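Local atomic coordinates of alpha-1,3-glucanase (Bacillus circulans, PDB entry 5ZRU), a protein that probably hydrolyses alpha-1,3-glucan, this chain being the catalytic unit of a larger enzyme. Residues E294-F305 / F319-H330. Numbering follows the deposited sequence.
Sequences EQAVYKGFMDNF and FECGFWVGDYAH. With ZN (zinc ion), chain G.
Glu320 reaches the backbone of Tyr298 with an extended side chain, its CG anti to the backbone N (chi1 174°). Glu320 OE1 accepts from Tyr298 N at 2.9 Å, met nearly along its own C-O axis. OE2 is bound by water 1, which also meets Glu294 O, Val297 N and Lys299 NZ. Ala296 CB packs on the carboxyl carbon. Lys299 bends at chi2 (96°) and lays CD and CE beside Glu320 OE1. Lys299 NZ makes a long salt bridge to Glu320 OE1, at 3.8 Å, and a cation-pi contact over the five-membered ring of Trp324. Trp324 NE1 donates in its ring plane to Tyr328 OH.

The segments lie on successive coils of the right-handed parallel beta-helix of the catalytic domain, a pectate-lyase-like fold. Phe301 and Phe323 pair in parallel register and point the same way into the core. Their rings form an offset stack, centroids 4.6 Å apart and planes at 28°. Val325 CG2 lies over one face of the Phe305 ring, 4.0 Å from its centroid.

Farther along, Asn304 ND2 donates to Asp327 OD1 at 2.9 Å, from above the carboxylate plane. OD1 also accepts from His330 ND1 and, in an Asx turn, from Ala329 N. Replacing Asp327 by an alanine removes the carboxylate, and Asn304 ND2, His330 ND1 and Ala329 N would probably lose their shared acceptor. The Glu294 side chain sets off away from 319-330, and Glu294 OE2 binds zinc at 2.0 Å, together with His123.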
ATOM      1  N   GLU A 294      -7.466  -6.436 -14.848  1.00 25.70           N
ATOM      2  CA  GLU A 294      -7.834  -7.357 -13.768  1.00 23.96           C
ATOM      3  C   GLU A 294      -7.559  -8.824 -14.092  1.00 20.78           C
ATOM      4  O   GLU A 294      -7.971  -9.709 -13.325  1.00 26.99           O
ATOM      5  CB  GLU A 294      -9.305  -7.205 -13.354  1.00 24.68           C
ATOM      6  CG  GLU A 294      -9.695  -5.796 -12.956  1.00 24.53           C
ATOM      7  CD  GLU A 294     -10.517  -5.087 -14.021  1.00 27.36           C
ATOM      8  OE1 GLU A 294      -9.930  -4.334 -14.822  1.00 33.03           O
ATOM      9  OE2 GLU A 294     -11.747  -5.286 -14.059  1.00 21.48           O
ATOM     10  N   GLN A 295      -6.872  -9.117 -15.194  1.00 21.21           N
ATOM     11  CA  GLN A 295      -6.506 -10.482 -15.548  1.00 24.23           C
ATOM     12  C   GLN A 295      -5.010 -10.735 -15.417  1.00 19.78           C
ATOM     13  O   GLN A 295      -4.497 -11.670 -16.036  1.00 19.59           O
ATOM     14  CB  GLN A 295      -6.947 -10.812 -16.978  1.00 28.96           C
ATOM     15  CG  GLN A 295      -8.446 -10.776 -17.238  1.00 28.81           C
ATOM     16  CD  GLN A 295      -8.779 -11.100 -18.694  1.00 33.75           C
ATOM     17  OE1 GLN A 295      -8.526 -12.209 -19.169  1.00 38.69           O
ATOM     18  NE2 GLN A 295      -9.329 -10.126 -19.408  1.00 32.35           N
ATOM     19  N   ALA A 296      -4.296  -9.915 -14.632  1.00 16.67           N
ATOM     20  CA  ALA A 296      -2.844 -10.068 -14.560  1.00 15.31           C
ATOM     21  C   ALA A 296      -2.453 -11.381 -13.890  1.00 12.26           C
ATOM     22  O   ALA A 296      -1.458 -11.999 -14.279  1.00 13.62           O
ATOM     23  CB  ALA A 296      -2.212  -8.884 -13.823  1.00 14.56           C
ATOM     24  N   VAL A 297      -3.228 -11.818 -12.888  1.00 11.60           N
ATOM     25  CA  VAL A 297      -2.913 -12.989 -12.065  1.00 11.80           C
ATOM     26  C   VAL A 297      -1.442 -12.959 -11.661  1.00 11.77           C
ATOM     27  O   VAL A 297      -0.683 -13.905 -11.911  1.00 10.57           O
ATOM     28  CB  VAL A 297      -3.273 -14.291 -12.803  1.00 11.16           C
ATOM     29  CG1 VAL A 297      -3.259 -15.475 -11.829  1.00 12.17           C
ATOM     30  CG2 VAL A 297      -4.640 -14.141 -13.439  1.00 12.08           C
ATOM     31  N   TYR A 298      -1.028 -11.866 -11.035  1.00 10.64           N
ATOM     32  CA  TYR A 298       0.393 -11.590 -10.832  1.00  8.83           C
ATOM     33  C   TYR A 298       0.521 -10.787  -9.538  1.00  9.86           C
ATOM     34  O   TYR A 298       1.160  -9.734  -9.480  1.00  9.77           O
ATOM     35  CB  TYR A 298       0.946 -10.868 -12.065  1.00  9.08           C
ATOM     36  CG  TYR A 298       2.445 -10.897 -12.330  1.00 10.07           C
ATOM     37  CD1 TYR A 298       3.370 -10.696 -11.308  1.00 10.28           C
ATOM     38  CD2 TYR A 298       2.931 -11.069 -13.626  1.00 10.41           C
ATOM     39  CE1 TYR A 298       4.739 -10.680 -11.566  1.00  9.06           C
ATOM     40  CE2 TYR A 298       4.297 -11.047 -13.899  1.00  8.58           C
ATOM     41  CZ  TYR A 298       5.197 -10.844 -12.860  1.00 10.59           C
ATOM     42  OH  TYR A 298       6.551 -10.826 -13.116  1.00 10.90           O
ATOM     43  N   LYS A 299      -0.153 -11.259  -8.494  1.00 10.36           N
ATOM     44  CA  LYS A 299       0.006 -10.666  -7.176  1.00 10.98           C
ATOM     45  C   LYS A 299       1.240 -11.257  -6.500  1.00 11.92           C
ATOM     46  O   LYS A 299       1.699 -12.351  -6.847  1.00  9.85           O
ATOM     47  CB  LYS A 299      -1.235 -10.899  -6.310  1.00 10.48           C
ATOM     48  CG  LYS A 299      -2.541 -10.326  -6.866  1.00 11.48           C
ATOM     49  CD  LYS A 299      -3.350 -11.386  -7.628  1.00 11.49           C
ATOM     50  CE  LYS A 299      -4.750 -10.853  -7.970  1.00 17.33           C
ATOM     51  NZ  LYS A 299      -5.582 -11.860  -8.695  1.00 18.93           N
ATOM     52  N   GLY A 300       1.789 -10.518  -5.532  1.00 10.26           N
ATOM     53  CA  GLY A 300       2.960 -11.022  -4.824  1.00  9.02           C
ATOM     54  C   GLY A 300       2.708 -12.366  -4.166  1.00 11.70           C
ATOM     55  O   GLY A 300       3.506 -13.302  -4.297  1.00 11.00           O
ATOM     56  N   PHE A 301       1.582 -12.484  -3.465  1.00  8.36           N
ATOM     57  CA  PHE A 301       1.176 -13.715  -2.796  1.00  9.54           C
ATOM     58  C   PHE A 301      -0.288 -13.980  -3.116  1.00 11.17           C
ATOM     59  O   PHE A 301      -1.115 -13.073  -2.987  1.00 10.10           O
ATOM     60  CB  PHE A 301       1.361 -13.610  -1.274  1.00  7.27           C
ATOM     61  CG  PHE A 301       2.769 -13.312  -0.843  1.00  9.96           C
ATOM     62  CD1 PHE A 301       3.710 -14.326  -0.740  1.00 11.94           C
ATOM     63  CD2 PHE A 301       3.150 -12.018  -0.519  1.00  9.78           C
ATOM     64  CE1 PHE A 301       5.009 -14.051  -0.320  1.00 10.77           C
ATOM     65  CE2 PHE A 301       4.445 -11.735  -0.096  1.00 10.25           C
ATOM     66  CZ  PHE A 301       5.377 -12.753  -0.002  1.00 11.84           C
ATOM     67  N   MET A 302      -0.614 -15.224  -3.487  1.00  8.10           N
ATOM     68  CA  MET A 302      -1.926 -15.557  -4.036  1.00 11.81           C
ATOM     69  C   MET A 302      -2.430 -16.897  -3.516  1.00  9.29           C
ATOM     70  O   MET A 302      -1.650 -17.762  -3.114  1.00 11.27           O
ATOM     71  CB  MET A 302      -1.889 -15.651  -5.569  1.00 11.08           C
ATOM     72  CG  MET A 302      -1.544 -14.378  -6.279  1.00 18.71           C
ATOM     73  SD  MET A 302      -1.329 -14.679  -8.055  1.00 13.46           S
ATOM     74  CE  MET A 302       0.418 -15.116  -8.154  1.00 12.16           C
ATOM     75  N   ASP A 303      -3.763 -17.039  -3.543  1.00 10.51           N
ATOM     76  CA  ASP A 303      -4.525 -18.294  -3.462  1.00 11.02           C
ATOM     77  C   ASP A 303      -4.716 -18.808  -2.031  1.00  9.46           C
ATOM     78  O   ASP A 303      -5.349 -18.112  -1.231  1.00 10.61           O
ATOM     79  CB  ASP A 303      -3.902 -19.330  -4.399  1.00  9.02           C
ATOM     80  CG  ASP A 303      -3.983 -18.882  -5.846  1.00 14.61           C
ATOM     81  OD1 ASP A 303      -5.085 -18.450  -6.258  1.00 13.80           O
ATOM     82  OD2 ASP A 303      -2.961 -18.926  -6.560  1.00 12.25           O
ATOM     83  N   ASN A 304      -4.220 -20.009  -1.684  1.00  9.32           N
ATOM     84  CA  ASN A 304      -4.669 -20.726  -0.476  1.00 10.11           C
ATOM     85  C   ASN A 304      -3.660 -20.589   0.668  1.00 10.91           C
ATOM     86  O   ASN A 304      -2.619 -21.247   0.668  1.00 11.49           O
ATOM     87  CB  ASN A 304      -4.908 -22.207  -0.773  1.00  9.13           C
ATOM     88  CG  ASN A 304      -5.851 -22.431  -1.930  1.00 11.13           C
ATOM     89  OD1 ASN A 304      -5.515 -23.132  -2.883  1.00 13.67           O
ATOM     90  ND2 ASN A 304      -7.043 -21.860  -1.848  1.00 10.46           N
ATOM     91  N   PHE A 305      -4.003 -19.796   1.680  1.00 11.09           N
ATOM     92  CA  PHE A 305      -3.058 -19.458   2.738  1.00 12.38           C
ATOM     93  C   PHE A 305      -3.239 -20.297   4.009  1.00 11.48           C
ATOM     94  O   PHE A 305      -2.481 -20.116   4.963  1.00 16.23           O
ATOM     95  CB  PHE A 305      -3.164 -17.966   3.090  1.00 10.01           C
ATOM     96  CG  PHE A 305      -2.587 -17.015   2.048  1.00  9.72           C
ATOM     97  CD1 PHE A 305      -3.214 -16.821   0.827  1.00  9.07           C
ATOM     98  CD2 PHE A 305      -1.441 -16.273   2.329  1.00 10.20           C
ATOM     99  CE1 PHE A 305      -2.702 -15.925  -0.118  1.00  8.01           C
ATOM    100  CE2 PHE A 305      -0.919 -15.362   1.393  1.00  9.46           C
ATOM    101  CZ  PHE A 305      -1.552 -15.190   0.169  1.00 11.32           C
ATOM    102  N   PHE A 319       3.852  -5.531  -7.866  1.00  8.98           N
ATOM    103  CA  PHE A 319       2.967  -6.609  -8.290  1.00  8.65           C
ATOM    104  C   PHE A 319       1.590  -6.050  -8.619  1.00  7.77           C
ATOM    105  O   PHE A 319       1.309  -4.870  -8.417  1.00  8.41           O
ATOM    106  CB  PHE A 319       2.895  -7.691  -7.208  1.00  8.35           C
ATOM    107  CG  PHE A 319       4.187  -8.449  -7.051  1.00  7.74           C
ATOM    108  CD1 PHE A 319       4.455  -9.554  -7.850  1.00  9.08           C
ATOM    109  CD2 PHE A 319       5.151  -8.021  -6.154  1.00  8.38           C
ATOM    110  CE1 PHE A 319       5.661 -10.241  -7.736  1.00 10.65           C
ATOM    111  CE2 PHE A 319       6.355  -8.700  -6.021  1.00  9.84           C
ATOM    112  CZ  PHE A 319       6.619  -9.811  -6.823  1.00 11.70           C
ATOM    113  N   GLU A 320       0.725  -6.915  -9.150  1.00  8.62           N
ATOM    114  CA  GLU A 320      -0.655  -6.516  -9.404  1.00  8.98           C
ATOM    115  C   GLU A 320      -1.319  -6.066  -8.114  1.00  8.86           C
ATOM    116  O   GLU A 320      -1.928  -4.995  -8.050  1.00 10.06           O
ATOM    117  CB  GLU A 320      -1.421  -7.685 -10.022  1.00 12.21           C
ATOM    118  CG  GLU A 320      -2.907  -7.437 -10.201  1.00 12.04           C
ATOM    119  CD  GLU A 320      -3.641  -8.689 -10.630  1.00 15.69           C
ATOM    120  OE1 GLU A 320      -3.048  -9.787 -10.532  1.00 12.16           O
ATOM    121  OE2 GLU A 320      -4.805  -8.579 -11.061  1.00 18.41           O
ATOM    122  N   CYS A 321      -1.216  -6.896  -7.081  1.00  9.66           N
ATOM    123  CA  CYS A 321      -1.512  -6.552  -5.702  1.00 10.42           C
ATOM    124  C   CYS A 321      -0.377  -7.111  -4.861  1.00  8.73           C
ATOM    125  O   CYS A 321       0.316  -8.042  -5.283  1.00  9.00           O
ATOM    126  CB  CYS A 321      -2.835  -7.161  -5.211  1.00  9.68           C
ATOM    127  SG  CYS A 321      -4.284  -6.859  -6.237  1.00 13.70           S
ATOM    128  N   GLY A 322      -0.208  -6.570  -3.660  1.00  7.63           N
ATOM    129  CA  GLY A 322       0.763  -7.154  -2.743  1.00  8.80           C
ATOM    130  C   GLY A 322       0.361  -8.566  -2.350  1.00  9.37           C
ATOM    131  O   GLY A 322       1.126  -9.524  -2.529  1.00  8.40           O
ATOM    132  N   PHE A 323      -0.849  -8.686  -1.804  1.00  8.72           N
ATOM    133  CA  PHE A 323      -1.461  -9.942  -1.387  1.00  7.42           C
ATOM    134  C   PHE A 323      -2.875 -10.019  -1.941  1.00  7.94           C
ATOM    135  O   PHE A 323      -3.640  -9.062  -1.807  1.00 10.20           O
ATOM    136  CB  PHE A 323      -1.578 -10.047   0.153  1.00  7.22           C
ATOM    137  CG  PHE A 323      -0.266 -10.200   0.872  1.00 10.04           C
ATOM    138  CD1 PHE A 323       0.611  -9.127   0.992  1.00  8.04           C
ATOM    139  CD2 PHE A 323       0.078 -11.411   1.439  1.00  9.53           C
ATOM    140  CE1 PHE A 323       1.815  -9.267   1.681  1.00  9.33           C
ATOM    141  CE2 PHE A 323       1.269 -11.557   2.127  1.00  9.42           C
ATOM    142  CZ  PHE A 323       2.136 -10.494   2.249  1.00  9.33           C
ATOM    143  N   TRP A 324      -3.254 -11.169  -2.495  1.00  8.74           N
ATOM    144  CA  TRP A 324      -4.668 -11.453  -2.764  1.00  8.97           C
ATOM    145  C   TRP A 324      -5.020 -12.787  -2.113  1.00  8.19           C
ATOM    146  O   TRP A 324      -4.687 -13.853  -2.640  1.00  9.77           O
ATOM    147  CB  TRP A 324      -4.974 -11.475  -4.260  1.00 11.09           C
ATOM    148  CG  TRP A 324      -6.451 -11.469  -4.501  1.00 11.81           C
ATOM    149  CD1 TRP A 324      -7.299 -12.548  -4.497  1.00 11.62           C
ATOM    150  CD2 TRP A 324      -7.265 -10.315  -4.739  1.00 12.14           C
ATOM    151  NE1 TRP A 324      -8.596 -12.125  -4.730  1.00 13.09           N
ATOM    152  CE2 TRP A 324      -8.593 -10.761  -4.894  1.00 14.37           C
ATOM    153  CE3 TRP A 324      -6.993  -8.942  -4.857  1.00 12.10           C
ATOM    154  CZ2 TRP A 324      -9.652  -9.878  -5.146  1.00 15.40           C
ATOM    155  CZ3 TRP A 324      -8.046  -8.072  -5.112  1.00 14.33           C
ATOM    156  CH2 TRP A 324      -9.354  -8.542  -5.255  1.00 12.18           C
ATOM    157  N   VAL A 325      -5.676 -12.732  -0.956  1.00  7.86           N
ATOM    158  CA  VAL A 325      -5.962 -13.929  -0.171  1.00  8.12           C
ATOM    159  C   VAL A 325      -7.347 -14.419  -0.573  1.00 10.93           C
ATOM    160  O   VAL A 325      -8.348 -13.750  -0.313  1.00  9.29           O
ATOM    161  CB  VAL A 325      -5.879 -13.643   1.332  1.00  7.95           C
ATOM    162  CG1 VAL A 325      -6.009 -14.938   2.145  1.00  8.67           C
ATOM    163  CG2 VAL A 325      -4.552 -12.964   1.629  1.00 10.23           C
ATOM    164  N   GLY A 326      -7.405 -15.580  -1.218  1.00  9.90           N
ATOM    165  CA  GLY A 326      -8.693 -16.089  -1.644  1.00 10.86           C
ATOM    166  C   GLY A 326      -8.618 -17.300  -2.544  1.00 11.01           C
ATOM    167  O   GLY A 326      -7.781 -17.372  -3.449  1.00 13.10           O
ATOM    168  N   ASP A 327      -9.506 -18.257  -2.295  1.00 12.67           N
ATOM    169  CA  ASP A 327      -9.559 -19.493  -3.061  1.00 12.53           C
ATOM    170  C   ASP A 327     -10.520 -19.360  -4.230  1.00 12.68           C
ATOM    171  O   ASP A 327     -11.682 -18.984  -4.040  1.00 11.46           O
ATOM    172  CB  ASP A 327     -10.007 -20.658  -2.188  1.00 11.15           C
ATOM    173  CG  ASP A 327     -10.219 -21.915  -2.997  1.00 13.22           C
ATOM    174  OD1 ASP A 327      -9.272 -22.310  -3.716  1.00 15.90           O
ATOM    175  OD2 ASP A 327     -11.323 -22.489  -2.924  1.00 12.92           O
ATOM    176  N   TYR A 328     -10.042 -19.710  -5.427  1.00 10.21           N
ATOM    177  CA  TYR A 328     -10.888 -19.802  -6.611  1.00 15.31           C
ATOM    178  C   TYR A 328     -10.849 -21.190  -7.232  1.00 18.66           C
ATOM    179  O   TYR A 328     -11.400 -21.388  -8.321  1.00 15.14           O
ATOM    180  CB  TYR A 328     -10.481 -18.738  -7.640  1.00 14.48           C
ATOM    181  CG  TYR A 328     -10.571 -17.365  -7.041  1.00 17.04           C
ATOM    182  CD1 TYR A 328     -11.759 -16.644  -7.085  1.00 13.71           C
ATOM    183  CD2 TYR A 328      -9.485 -16.811  -6.368  1.00 14.96           C
ATOM    184  CE1 TYR A 328     -11.861 -15.404  -6.501  1.00 13.94           C
ATOM    185  CE2 TYR A 328      -9.574 -15.566  -5.781  1.00 14.19           C
ATOM    186  CZ  TYR A 328     -10.756 -14.863  -5.855  1.00 14.59           C
ATOM    187  OH  TYR A 328     -10.849 -13.622  -5.265  1.00 16.93           O
ATOM    188  N   ALA A 329     -10.241 -22.165  -6.558  1.00 14.89           N
ATOM    189  CA  ALA A 329      -9.993 -23.463  -7.165  1.00 17.20           C
ATOM    190  C   ALA A 329     -10.857 -24.585  -6.607  1.00 18.96           C
ATOM    191  O   ALA A 329     -10.813 -25.695  -7.147  1.00 20.42           O
ATOM    192  CB  ALA A 329      -8.512 -23.841  -7.010  1.00 16.01           C
ATOM    193  N   HIS A 330     -11.644 -24.335  -5.565  1.00 15.77           N
ATOM    194  CA  HIS A 330     -12.429 -25.371  -4.913  1.00 19.28           C
ATOM    195  C   HIS A 330     -13.904 -24.992  -4.882  1.00 21.93           C
ATOM    196  O   HIS A 330     -14.261 -23.811  -4.785  1.00 18.27           O
ATOM    197  CB  HIS A 330     -11.927 -25.627  -3.482  1.00 17.36           C
ATOM    198  CG  HIS A 330     -10.484 -26.024  -3.414  1.00 18.58           C
ATOM    199  ND1 HIS A 330      -9.457 -25.103  -3.392  1.00 15.71           N
ATOM    200  CD2 HIS A 330      -9.896 -27.244  -3.401  1.00 20.40           C
ATOM    201  CE1 HIS A 330      -8.301 -25.739  -3.347  1.00 21.69           C
ATOM    202  NE2 HIS A 330      -8.538 -27.038  -3.353  1.00 20.11           N
TER
HETATM  203 ZN    ZN G 605     -12.792  -4.199 -15.437  1.00 19.55          ZN
HETATM  204  O   HOH W   1      -5.792 -10.866 -11.743  1.00 19.06           O
HETATM  205  O   HOH W   2      -7.324 -20.033  -6.209  1.00 14.42           O
HETATM  206  O   HOH W   3      -6.009 -15.684  -4.713  1.00 15.34           O
HETATM  207  O   HOH W   4     -15.090  -4.445 -14.794  1.00 27.32           O